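Local coordinates for protein amine Dehydrogenase (Pseudomonas putida, PDB 1JMX) that probably serves as a beta-propeller subunit of a heme c-containing amine dehydrogenase complex that oxidises amines, at residues Y13-V16 with N22-V25; Y58-N61 with D66-G69; A291-T296 with L309-T314. All coordinates share one frame; numbering follows the deposited sequence.

Contact 1. Residues Y13-V16 with N22-V25; sequences YMIV and NLHV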
ATOM      1  N   TYR B  13     -30.036 -22.599 -13.631  1.00 16.01           N
ATOM      2  CA  TYR B  13     -28.637 -22.430 -13.991  1.00 14.50           C
ATOM      3  C   TYR B  13     -28.008 -21.273 -13.251  1.00 15.41           C
ATOM      4  O   TYR B  13     -28.705 -20.422 -12.696  1.00 15.86           O
ATOM      5  CB  TYR B  13     -28.493 -22.195 -15.492  1.00 13.97           C
ATOM      6  CG  TYR B  13     -28.891 -23.381 -16.337  1.00 15.71           C
ATOM      7  CD1 TYR B  13     -30.125 -23.415 -16.996  1.00 15.58           C
ATOM      8  CD2 TYR B  13     -28.033 -24.466 -16.486  1.00 14.91           C
ATOM      9  CE1 TYR B  13     -30.486 -24.501 -17.784  1.00 14.70           C
ATOM     10  CE2 TYR B  13     -28.384 -25.554 -17.271  1.00 17.21           C
ATOM     11  CZ  TYR B  13     -29.611 -25.565 -17.918  1.00 15.55           C
ATOM     12  OH  TYR B  13     -29.942 -26.647 -18.696  1.00 17.25           O
ATOM     13  N   MET B  14     -26.681 -21.246 -13.262  1.00 15.92           N
ATOM     14  CA  MET B  14     -25.919 -20.197 -12.602  1.00 16.24           C
ATOM     15  C   MET B  14     -24.731 -19.809 -13.456  1.00 15.85           C
ATOM     16  O   MET B  14     -24.013 -20.671 -13.956  1.00 16.05           O
ATOM     17  CB  MET B  14     -25.405 -20.675 -11.244  1.00 17.05           C
ATOM     18  CG  MET B  14     -24.446 -19.697 -10.560  1.00 21.00           C
ATOM     19  SD  MET B  14     -23.692 -20.387  -9.064  1.00 22.95           S
ATOM     20  CE  MET B  14     -24.871 -19.864  -7.891  1.00 20.33           C
ATOM     21  N   ILE B  15     -24.544 -18.513 -13.658  1.00 16.72           N
ATOM     22  CA  ILE B  15     -23.401 -18.063 -14.426  1.00 16.29           C
ATOM     23  C   ILE B  15     -22.376 -17.423 -13.510  1.00 15.81           C
ATOM     24  O   ILE B  15     -22.720 -16.771 -12.522  1.00 14.98           O
ATOM     25  CB  ILE B  15     -23.765 -17.073 -15.539  1.00 16.74           C
ATOM     26  CG1 ILE B  15     -24.441 -15.827 -14.962  1.00 17.65           C
ATOM     27  CG2 ILE B  15     -24.611 -17.759 -16.582  1.00 17.48           C
ATOM     28  CD1 ILE B  15     -24.542 -14.684 -15.966  1.00 18.52           C
ATOM     29  N   VAL B  16     -21.112 -17.679 -13.821  1.00 15.51           N
ATOM     30  CA  VAL B  16     -19.991 -17.131 -13.073  1.00 16.01           C
ATOM     31  C   VAL B  16     -18.860 -16.897 -14.059  1.00 15.47           C
ATOM     32  O   VAL B  16     -18.664 -17.676 -14.987  1.00 15.82           O
ATOM     33  CB  VAL B  16     -19.471 -18.094 -11.947  1.00 15.42           C
ATOM     34  CG1 VAL B  16     -20.479 -18.212 -10.826  1.00 16.51           C
ATOM     35  CG2 VAL B  16     -19.143 -19.469 -12.511  1.00 14.36           C
ATOM     36  N   ASN B  22     -13.427 -16.632 -19.073  1.00 14.65           N
ATOM     37  CA  ASN B  22     -14.506 -17.591 -19.278  1.00 15.27           C
ATOM     38  C   ASN B  22     -15.792 -17.186 -18.583  1.00 14.73           C
ATOM     39  O   ASN B  22     -15.789 -16.461 -17.588  1.00 15.36           O
ATOM     40  CB  ASN B  22     -14.154 -18.980 -18.714  1.00 15.92           C
ATOM     41  CG  ASN B  22     -12.749 -19.427 -19.034  1.00 18.60           C
ATOM     42  OD1 ASN B  22     -12.257 -19.248 -20.150  1.00 20.54           O
ATOM     43  ND2 ASN B  22     -12.094 -20.046 -18.046  1.00 19.50           N
ATOM     44  N   LEU B  23     -16.886 -17.714 -19.107  1.00 14.54           N
ATOM     45  CA  LEU B  23     -18.205 -17.527 -18.535  1.00 15.50           C
ATOM     46  C   LEU B  23     -18.654 -18.973 -18.489  1.00 15.32           C
ATOM     47  O   LEU B  23     -18.689 -19.651 -19.511  1.00 17.24           O
ATOM     48  CB  LEU B  23     -19.118 -16.706 -19.448  1.00 16.02           C
ATOM     49  CG  LEU B  23     -20.536 -16.419 -18.930  1.00 18.54           C
ATOM     50  CD1 LEU B  23     -21.110 -15.215 -19.653  1.00 19.02           C
ATOM     51  CD2 LEU B  23     -21.455 -17.630 -19.111  1.00 19.24           C
ATOM     52  N   HIS B  24     -18.908 -19.470 -17.289  1.00 15.38           N
ATOM     53  CA  HIS B  24     -19.331 -20.846 -17.118  1.00 13.97           C
ATOM     54  C   HIS B  24     -20.781 -20.934 -16.728  1.00 14.31           C
ATOM     55  O   HIS B  24     -21.295 -20.080 -16.010  1.00 15.11           O
ATOM     56  CB  HIS B  24     -18.490 -21.520 -16.041  1.00 13.67           C
ATOM     57  CG  HIS B  24     -17.024 -21.476 -16.313  1.00 13.21           C
ATOM     58  ND1 HIS B  24     -16.162 -20.661 -15.616  1.00 14.23           N
ATOM     59  CD2 HIS B  24     -16.268 -22.135 -17.221  1.00 13.88           C
ATOM     60  CE1 HIS B  24     -14.938 -20.821 -16.083  1.00 14.55           C
ATOM     61  NE2 HIS B  24     -14.975 -21.709 -17.058  1.00 15.61           N
ATOM     62  N   VAL B  25     -21.445 -21.964 -17.229  1.00 14.66           N
ATOM     63  CA  VAL B  25     -22.837 -22.202 -16.901  1.00 14.29           C
ATOM     64  C   VAL B  25     -22.823 -23.404 -15.964  1.00 14.81           C
ATOM     65  O   VAL B  25     -22.272 -24.457 -16.289  1.00 14.63           O
ATOM     66  CB  VAL B  25     -23.687 -22.517 -18.151  1.00 14.38           C
ATOM     67  CG1 VAL B  25     -25.138 -22.714 -17.752  1.00 13.84           C
ATOM     68  CG2 VAL B  25     -23.576 -21.391 -19.159  1.00 12.73           C
TER
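Val16 and His24 form the antiparallel hydrogen-bonded pair that joins strands 13-16 and 22-25, whose directions differ by 165°. His24 N donates to Val16 O at 2.9 Å in an almost straight bond, with 177° at the hydrogen. The return bond, from Val16 N to His24 O, is longer at 3.3 Å and more bent, although the donor stays in the carbonyl plane. His24 O also receives a CA-H...O contact from Ile15 CA, again at 3.3 Å. Beside this pair, Ile15 and Val25 form a non-hydrogen-bonded pair, with Met14 O 3.5 Å from Val25 CA.

The segments belong to a beta hairpin, the middle two strands of a four-stranded propeller blade. Strand 32-38 adds to one edge. Strand 345-348, from the far end of the chain, adds to the other, so that Phe347 and Gln345 bond to the backbones of Tyr13 and Ile15: the Velcro closure by which a beta-propeller ties its two termini into one blade.

Tyr13, Ile15, Leu23 and Val25 share a face. Val25 CG1, anti to its own backbone N (chi1 -178°), extends to Tyr13 CD2 at 3.6 Å, and the two side chains meet at a slant. The Tyr13 hydroxyl is bonded to Lys8 N, and its ring packs edge-to-face with Tyr34. Farther along, Ile15 CG2 meets Leu23 CD2 at 4.0 Å, and both residues also touch Ala57 of the neighbouring blade. On the other face, Val16 CG2 reaches His24 CB at 4.1 Å with the side chains nearly perpendicular, while the buried His24 ND1 has no partner in the model.

Contact 2. Residues Y58-N61 with D66-G69; sequences YVLN and DIYG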
ATOM      1  N   TYR B  58     -25.208 -10.186 -19.996  1.00 13.66           N
ATOM      2  CA  TYR B  58     -24.496  -8.954 -20.316  1.00 13.57           C
ATOM      3  C   TYR B  58     -23.366  -8.820 -19.305  1.00 13.31           C
ATOM      4  O   TYR B  58     -23.597  -8.904 -18.100  1.00 13.34           O
ATOM      5  CB  TYR B  58     -25.435  -7.746 -20.312  1.00 14.71           C
ATOM      6  CG  TYR B  58     -26.345  -7.721 -21.523  1.00 15.50           C
ATOM      7  CD1 TYR B  58     -27.601  -8.329 -21.489  1.00 14.93           C
ATOM      8  CD2 TYR B  58     -25.935  -7.118 -22.712  1.00 14.46           C
ATOM      9  CE1 TYR B  58     -28.421  -8.335 -22.603  1.00 16.46           C
ATOM     10  CE2 TYR B  58     -26.750  -7.123 -23.834  1.00 16.23           C
ATOM     11  CZ  TYR B  58     -27.995  -7.732 -23.774  1.00 15.61           C
ATOM     12  OH  TYR B  58     -28.812  -7.737 -24.884  1.00 17.82           O
ATOM     13  N   VAL B  59     -22.146  -8.649 -19.817  1.00 14.29           N
ATOM     14  CA  VAL B  59     -20.932  -8.582 -19.000  1.00 13.76           C
ATOM     15  C   VAL B  59     -20.059  -7.334 -19.152  1.00 13.35           C
ATOM     16  O   VAL B  59     -19.693  -6.949 -20.265  1.00 13.86           O
ATOM     17  CB  VAL B  59     -20.027  -9.822 -19.300  1.00 14.87           C
ATOM     18  CG1 VAL B  59     -18.888  -9.929 -18.292  1.00 13.99           C
ATOM     19  CG2 VAL B  59     -20.854 -11.102 -19.309  1.00 14.65           C
ATOM     20  N   LEU B  60     -19.725  -6.714 -18.021  1.00 13.48           N
ATOM     21  CA  LEU B  60     -18.841  -5.547 -17.990  1.00 11.76           C
ATOM     22  C   LEU B  60     -17.468  -6.203 -17.958  1.00 11.52           C
ATOM     23  O   LEU B  60     -17.126  -6.884 -16.992  1.00  9.86           O
ATOM     24  CB  LEU B  60     -19.040  -4.741 -16.704  1.00 11.83           C
ATOM     25  CG  LEU B  60     -18.795  -3.228 -16.679  1.00 12.29           C
ATOM     26  CD1 LEU B  60     -18.278  -2.846 -15.300  1.00 11.22           C
ATOM     27  CD2 LEU B  60     -17.834  -2.770 -17.754  1.00 10.78           C
ATOM     28  N   ASN B  61     -16.709  -6.034 -19.031  1.00 11.14           N
ATOM     29  CA  ASN B  61     -15.399  -6.648 -19.137  1.00 11.01           C
ATOM     30  C   ASN B  61     -14.380  -5.708 -19.768  1.00 10.96           C
ATOM     31  O   ASN B  61     -14.598  -4.500 -19.845  1.00  8.92           O
ATOM     32  CB  ASN B  61     -15.512  -7.921 -19.979  1.00 11.90           C
ATOM     33  CG  ASN B  61     -14.850  -9.119 -19.327  1.00 13.09           C
ATOM     34  OD1 ASN B  61     -14.418  -9.065 -18.174  1.00 12.63           O
ATOM     35  ND2 ASN B  61     -14.774 -10.210 -20.066  1.00 12.39           N
ATOM     36  N   ASP B  66     -15.928  -1.852 -21.432  1.00 13.34           N
ATOM     37  CA  ASP B  66     -16.836  -2.375 -22.455  1.00 14.19           C
ATOM     38  C   ASP B  66     -17.932  -3.251 -21.856  1.00 14.96           C
ATOM     39  O   ASP B  66     -17.780  -3.782 -20.763  1.00 17.33           O
ATOM     40  CB  ASP B  66     -16.069  -3.247 -23.458  1.00 14.05           C
ATOM     41  CG  ASP B  66     -15.007  -2.489 -24.214  1.00 14.78           C
ATOM     42  OD1 ASP B  66     -15.297  -2.031 -25.333  1.00 15.43           O
ATOM     43  OD2 ASP B  66     -13.882  -2.365 -23.699  1.00 13.84           O
ATOM     44  N   ILE B  67     -19.016  -3.429 -22.604  1.00 14.34           N
ATOM     45  CA  ILE B  67     -20.135  -4.274 -22.194  1.00 13.29           C
ATOM     46  C   ILE B  67     -20.426  -5.243 -23.348  1.00 13.11           C
ATOM     47  O   ILE B  67     -20.557  -4.822 -24.488  1.00 14.87           O
ATOM     48  CB  ILE B  67     -21.384  -3.436 -21.860  1.00 13.03           C
ATOM     49  CG1 ILE B  67     -21.065  -2.466 -20.723  1.00 13.42           C
ATOM     50  CG2 ILE B  67     -22.526  -4.336 -21.445  1.00 12.09           C
ATOM     51  CD1 ILE B  67     -22.174  -1.508 -20.418  1.00 14.68           C
ATOM     52  N   TYR B  68     -20.449  -6.542 -23.057  1.00 13.01           N
ATOM     53  CA  TYR B  68     -20.699  -7.573 -24.065  1.00 11.93           C
ATOM     54  C   TYR B  68     -21.961  -8.374 -23.769  1.00 13.56           C
ATOM     55  O   TYR B  68     -22.339  -8.571 -22.619  1.00 13.55           O
ATOM     56  CB  TYR B  68     -19.523  -8.550 -24.145  1.00 10.84           C
ATOM     57  CG  TYR B  68     -18.170  -7.892 -24.266  1.00  9.77           C
ATOM     58  CD1 TYR B  68     -17.535  -7.350 -23.149  1.00 10.41           C
ATOM     59  CD2 TYR B  68     -17.531  -7.793 -25.497  1.00  9.58           C
ATOM     60  CE1 TYR B  68     -16.300  -6.722 -23.253  1.00  9.45           C
ATOM     61  CE2 TYR B  68     -16.292  -7.166 -25.611  1.00  9.40           C
ATOM     62  CZ  TYR B  68     -15.685  -6.632 -24.484  1.00  9.33           C
ATOM     63  OH  TYR B  68     -14.471  -5.998 -24.586  1.00 10.15           O
ATOM     64  N   GLY B  69     -22.625  -8.815 -24.824  1.00 14.21           N
ATOM     65  CA  GLY B  69     -23.814  -9.618 -24.668  1.00 14.13           C
ATOM     66  C   GLY B  69     -23.432 -10.965 -25.238  1.00 14.67           C
ATOM     67  O   GLY B  69     -22.946 -11.041 -26.371  1.00 16.60           O
TER
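Val59 and Tyr68 exchange the two shortest bonds of the pairing. Val59 N donates to Tyr68 O at 2.8 Å, in the carbonyl plane, and Tyr68 N answers to Val59 O at 2.9 Å from a position tilted 21° from the plane of the Val59 carbonyl. The neighbouring hydrogen-bonded pair is less even: Asn61 N reaches Asp66 O at 3.0 Å, but the reverse bond, Asp66 N to Asn61 O, is weak at 3.4 Å. The polar ends beyond this pair have other partners. Asn61 is held by Gly44 N and Asn21, Asp66 by Asn62 and Asn82, and the Tyr68 hydroxyl by Asp41.

Packing then differs between the faces. On that of Val59 and Asn61, Tyr68 CG lies anti to the carbonyl carbon (chi1 -50°), which leans the ring back across the first strand: Val59 O lies at its edge, near the ring plane and 3.6 Å from CD1, and Asn61 CB sits 3.6 Å from CE1. On the other face, Leu60 CD2 presses to 3.2 Å from Asp66 O, and Tyr58 places CD2 3.8 Å from Gly69 CA. A beta carbon on Gly69 would collide with the Tyr58 ring, so glycine here makes room for the aromatic side chain.

Strands 47-50 and 76-82 flank the pair, and Ile67 packs on Phe97, Val106 and Ala108 of the following blade. The arrangement is that of the central hairpin of a four-stranded antiparallel beta-propeller blade.

Contact 3. Residues A291-T296 with L309-T314; sequences ANLDHT and LYLGGT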
ATOM      1  N   ALA B 291     -20.094 -20.321  10.193  1.00 19.62           N
ATOM      2  CA  ALA B 291     -19.322 -21.458   9.722  1.00 18.71           C
ATOM      3  C   ALA B 291     -17.963 -20.983   9.219  1.00 19.21           C
ATOM      4  O   ALA B 291     -17.853 -19.891   8.643  1.00 18.98           O
ATOM      5  CB  ALA B 291     -20.073 -22.188   8.611  1.00 17.38           C
ATOM      6  N   ASN B 292     -16.927 -21.779   9.488  1.00 18.21           N
ATOM      7  CA  ASN B 292     -15.574 -21.463   9.030  1.00 18.47           C
ATOM      8  C   ASN B 292     -15.422 -21.912   7.585  1.00 17.15           C
ATOM      9  O   ASN B 292     -15.952 -22.950   7.190  1.00 18.39           O
ATOM     10  CB  ASN B 292     -14.521 -22.140   9.910  1.00 20.11           C
ATOM     11  CG  ASN B 292     -14.525 -21.607  11.323  1.00 22.25           C
ATOM     12  OD1 ASN B 292     -14.771 -20.416  11.555  1.00 23.32           O
ATOM     13  ND2 ASN B 292     -14.276 -22.487  12.282  1.00 23.81           N
ATOM     14  N   LEU B 293     -14.703 -21.118   6.800  1.00 17.18           N
ATOM     15  CA  LEU B 293     -14.496 -21.401   5.383  1.00 15.47           C
ATOM     16  C   LEU B 293     -13.106 -21.943   5.080  1.00 15.25           C
ATOM     17  O   LEU B 293     -12.186 -21.815   5.883  1.00 13.60           O
ATOM     18  CB  LEU B 293     -14.731 -20.120   4.579  1.00 15.93           C
ATOM     19  CG  LEU B 293     -16.040 -19.386   4.863  1.00 15.19           C
ATOM     20  CD1 LEU B 293     -16.041 -18.037   4.209  1.00 15.11           C
ATOM     21  CD2 LEU B 293     -17.199 -20.219   4.372  1.00 17.17           C
ATOM     22  N   ASP B 294     -12.966 -22.551   3.905  1.00 16.47           N
ATOM     23  CA  ASP B 294     -11.685 -23.099   3.465  1.00 16.06           C
ATOM     24  C   ASP B 294     -10.752 -21.952   3.080  1.00 15.27           C
ATOM     25  O   ASP B 294      -9.536 -22.120   3.031  1.00 15.16           O
ATOM     26  CB  ASP B 294     -11.888 -24.033   2.271  1.00 18.61           C
ATOM     27  CG  ASP B 294     -12.595 -25.336   2.645  1.00 21.05           C
ATOM     28  OD1 ASP B 294     -13.054 -25.504   3.800  1.00 24.11           O
ATOM     29  OD2 ASP B 294     -12.695 -26.207   1.758  1.00 25.48           O
ATOM     30  N   HIS B 295     -11.348 -20.801   2.775  1.00 12.18           N
ATOM     31  CA  HIS B 295     -10.629 -19.583   2.415  1.00 10.82           C
ATOM     32  C   HIS B 295     -11.648 -18.456   2.284  1.00 10.88           C
ATOM     33  O   HIS B 295     -12.851 -18.680   2.440  1.00 10.68           O
ATOM     34  CB  HIS B 295      -9.805 -19.756   1.121  1.00 11.67           C
ATOM     35  CG  HIS B 295     -10.616 -20.124  -0.086  1.00 11.19           C
ATOM     36  ND1 HIS B 295     -11.327 -19.198  -0.819  1.00  9.01           N
ATOM     37  CD2 HIS B 295     -10.804 -21.314  -0.706  1.00 10.26           C
ATOM     38  CE1 HIS B 295     -11.914 -19.798  -1.837  1.00  8.68           C
ATOM     39  NE2 HIS B 295     -11.614 -21.082  -1.790  1.00 10.68           N
ATOM     40  N   THR B 296     -11.168 -17.241   2.046  1.00 10.75           N
ATOM     41  CA  THR B 296     -12.056 -16.095   1.898  1.00 10.51           C
ATOM     42  C   THR B 296     -12.927 -16.247   0.661  1.00 10.78           C
ATOM     43  O   THR B 296     -12.471 -16.734  -0.372  1.00 10.69           O
ATOM     44  CB  THR B 296     -11.259 -14.780   1.775  1.00 10.05           C
ATOM     45  OG1 THR B 296     -10.500 -14.583   2.961  1.00 12.37           O
ATOM     46  CG2 THR B 296     -12.177 -13.590   1.599  1.00  6.01           C
ATOM     47  N   LEU B 309     -26.783 -22.666  -0.918  1.00 19.01           N
ATOM     48  CA  LEU B 309     -26.124 -21.384  -0.754  1.00 17.62           C
ATOM     49  C   LEU B 309     -24.762 -21.572  -1.393  1.00 17.02           C
ATOM     50  O   LEU B 309     -23.967 -22.402  -0.951  1.00 17.06           O
ATOM     51  CB  LEU B 309     -25.944 -21.062   0.732  1.00 18.72           C
ATOM     52  CG  LEU B 309     -25.914 -19.609   1.226  1.00 18.77           C
ATOM     53  CD1 LEU B 309     -25.411 -19.586   2.660  1.00 19.35           C
ATOM     54  CD2 LEU B 309     -25.041 -18.745   0.359  1.00 19.81           C
ATOM     55  N   TYR B 310     -24.527 -20.857  -2.480  1.00 15.71           N
ATOM     56  CA  TYR B 310     -23.256 -20.930  -3.170  1.00 15.50           C
ATOM     57  C   TYR B 310     -22.371 -19.781  -2.722  1.00 14.72           C
ATOM     58  O   TYR B 310     -22.856 -18.690  -2.431  1.00 14.57           O
ATOM     59  CB  TYR B 310     -23.460 -20.849  -4.688  1.00 16.95           C
ATOM     60  CG  TYR B 310     -24.227 -22.009  -5.284  1.00 17.90           C
ATOM     61  CD1 TYR B 310     -25.621 -21.974  -5.373  1.00 19.31           C
ATOM     62  CD2 TYR B 310     -23.564 -23.140  -5.756  1.00 16.67           C
ATOM     63  CE1 TYR B 310     -26.333 -23.030  -5.917  1.00 18.96           C
ATOM     64  CE2 TYR B 310     -24.266 -24.204  -6.301  1.00 18.66           C
ATOM     65  CZ  TYR B 310     -25.655 -24.142  -6.379  1.00 18.76           C
ATOM     66  OH  TYR B 310     -26.366 -25.186  -6.921  1.00 17.75           O
ATOM     67  N   LEU B 311     -21.074 -20.048  -2.633  1.00 13.45           N
ATOM     68  CA  LEU B 311     -20.101 -19.033  -2.258  1.00 13.00           C
ATOM     69  C   LEU B 311     -19.123 -18.917  -3.425  1.00 12.14           C
ATOM     70  O   LEU B 311     -18.475 -19.892  -3.792  1.00 13.25           O
ATOM     71  CB  LEU B 311     -19.368 -19.417  -0.972  1.00 11.95           C
ATOM     72  CG  LEU B 311     -20.201 -19.621   0.300  1.00 13.03           C
ATOM     73  CD1 LEU B 311     -19.251 -19.750   1.482  1.00 12.42           C
ATOM     74  CD2 LEU B 311     -21.156 -18.460   0.530  1.00 12.33           C
ATOM     75  N   GLY B 312     -19.055 -17.733  -4.023  1.00 11.95           N
ATOM     76  CA  GLY B 312     -18.174 -17.519  -5.155  1.00 10.30           C
ATOM     77  C   GLY B 312     -17.206 -16.375  -4.977  1.00 10.44           C
ATOM     78  O   GLY B 312     -17.081 -15.825  -3.891  1.00 10.90           O
ATOM     79  N   GLY B 313     -16.564 -15.979  -6.073  1.00 10.94           N
ATOM     80  CA  GLY B 313     -15.571 -14.921  -6.030  1.00 10.43           C
ATOM     81  C   GLY B 313     -14.271 -15.513  -5.518  1.00 10.89           C
ATOM     82  O   GLY B 313     -14.220 -16.706  -5.215  1.00 11.25           O
ATOM     83  N   THR B 314     -13.206 -14.719  -5.479  1.00 11.96           N
ATOM     84  CA  THR B 314     -11.921 -15.192  -4.959  1.00 13.43           C
ATOM     85  C   THR B 314     -11.145 -16.154  -5.893  1.00 12.37           C
ATOM     86  O   THR B 314     -10.674 -15.727  -6.949  1.00 11.76           O
ATOM     87  CB  THR B 314     -12.132 -15.734  -3.498  1.00 13.23           C
ATOM     88  OG1 THR B 314     -12.273 -14.620  -2.605  1.00 15.48           O
ATOM     89  CG2 THR B 314     -11.007 -16.608  -3.023  1.00 17.28           C
TER
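Leu293 makes the first touch, its CD2 meeting Leu311 CD1 at 3.6 Å with the two side chains crossing at about a right angle. It follows strand 286-292, where the chain leaves one propeller blade for the next, and Leu277 and Phe321 pack around the same apolar spot.

His295 braces the Thr296 carbonyl from within its own segment. Its CG lies between the backbone N and carbonyl carbon (chi1 59°), which folds the imidazole back over its own backbone so that ND1 can donate to Thr296 O at 2.8 Å, from above the carbonyl plane and not on a lone pair. NE2 is bonded to Asp317, and the ring is stacked on Tyr297. The side chains of Thr314 and His295 run past each other in opposite directions, with Thr314 CG2 3.4 Å from His295 ND1. With an alanine here, Thr296 O would probably lose its imidazole donor, Asp317 its mate, and the Thr314 methyl a close neighbour.

Thr296 presents its carbonyl to Thr314, whose CG2 packs tightly at 3.0 Å from Thr296 O and whose OG1 lies 3.1 Å from the same oxygen; OG1 is also hydrogen-bonded to the backbone of another protein chain. Thr296 OG1 in turn is bonded to Asn275 and to the backbone of that other chain.

A carboxylate at NE2 and a carbonyl at ND1 would probably favour a doubly protonated, positively charged imidazole, fixed in rotation at the interface with another protein chain.

How the contacts relate
All three contacts are buried, but they stand in different relations to the propeller. Contacts 1 and 2 each hold the middle two strands of one blade and rely on paired backbone amides; their blades adjoin, Leu23 CD1 meeting Val59 CG2 at 4.1 Å. Contact 3 instead bridges successive blades through a loop and a strand end, with side chains, and the one carbonyl of Thr296, doing the work in place of paired strands. It reaches contact 1 from the other flank, where Met14 CE packs 3.4 Å from Tyr310 CD1, so the blade that unites the chain termini lies between the blade of contact 2 and the blade carrying 309-314. Contacts 2 and 3 do not touch. Among the three, contact 3 alone engages another protein chain.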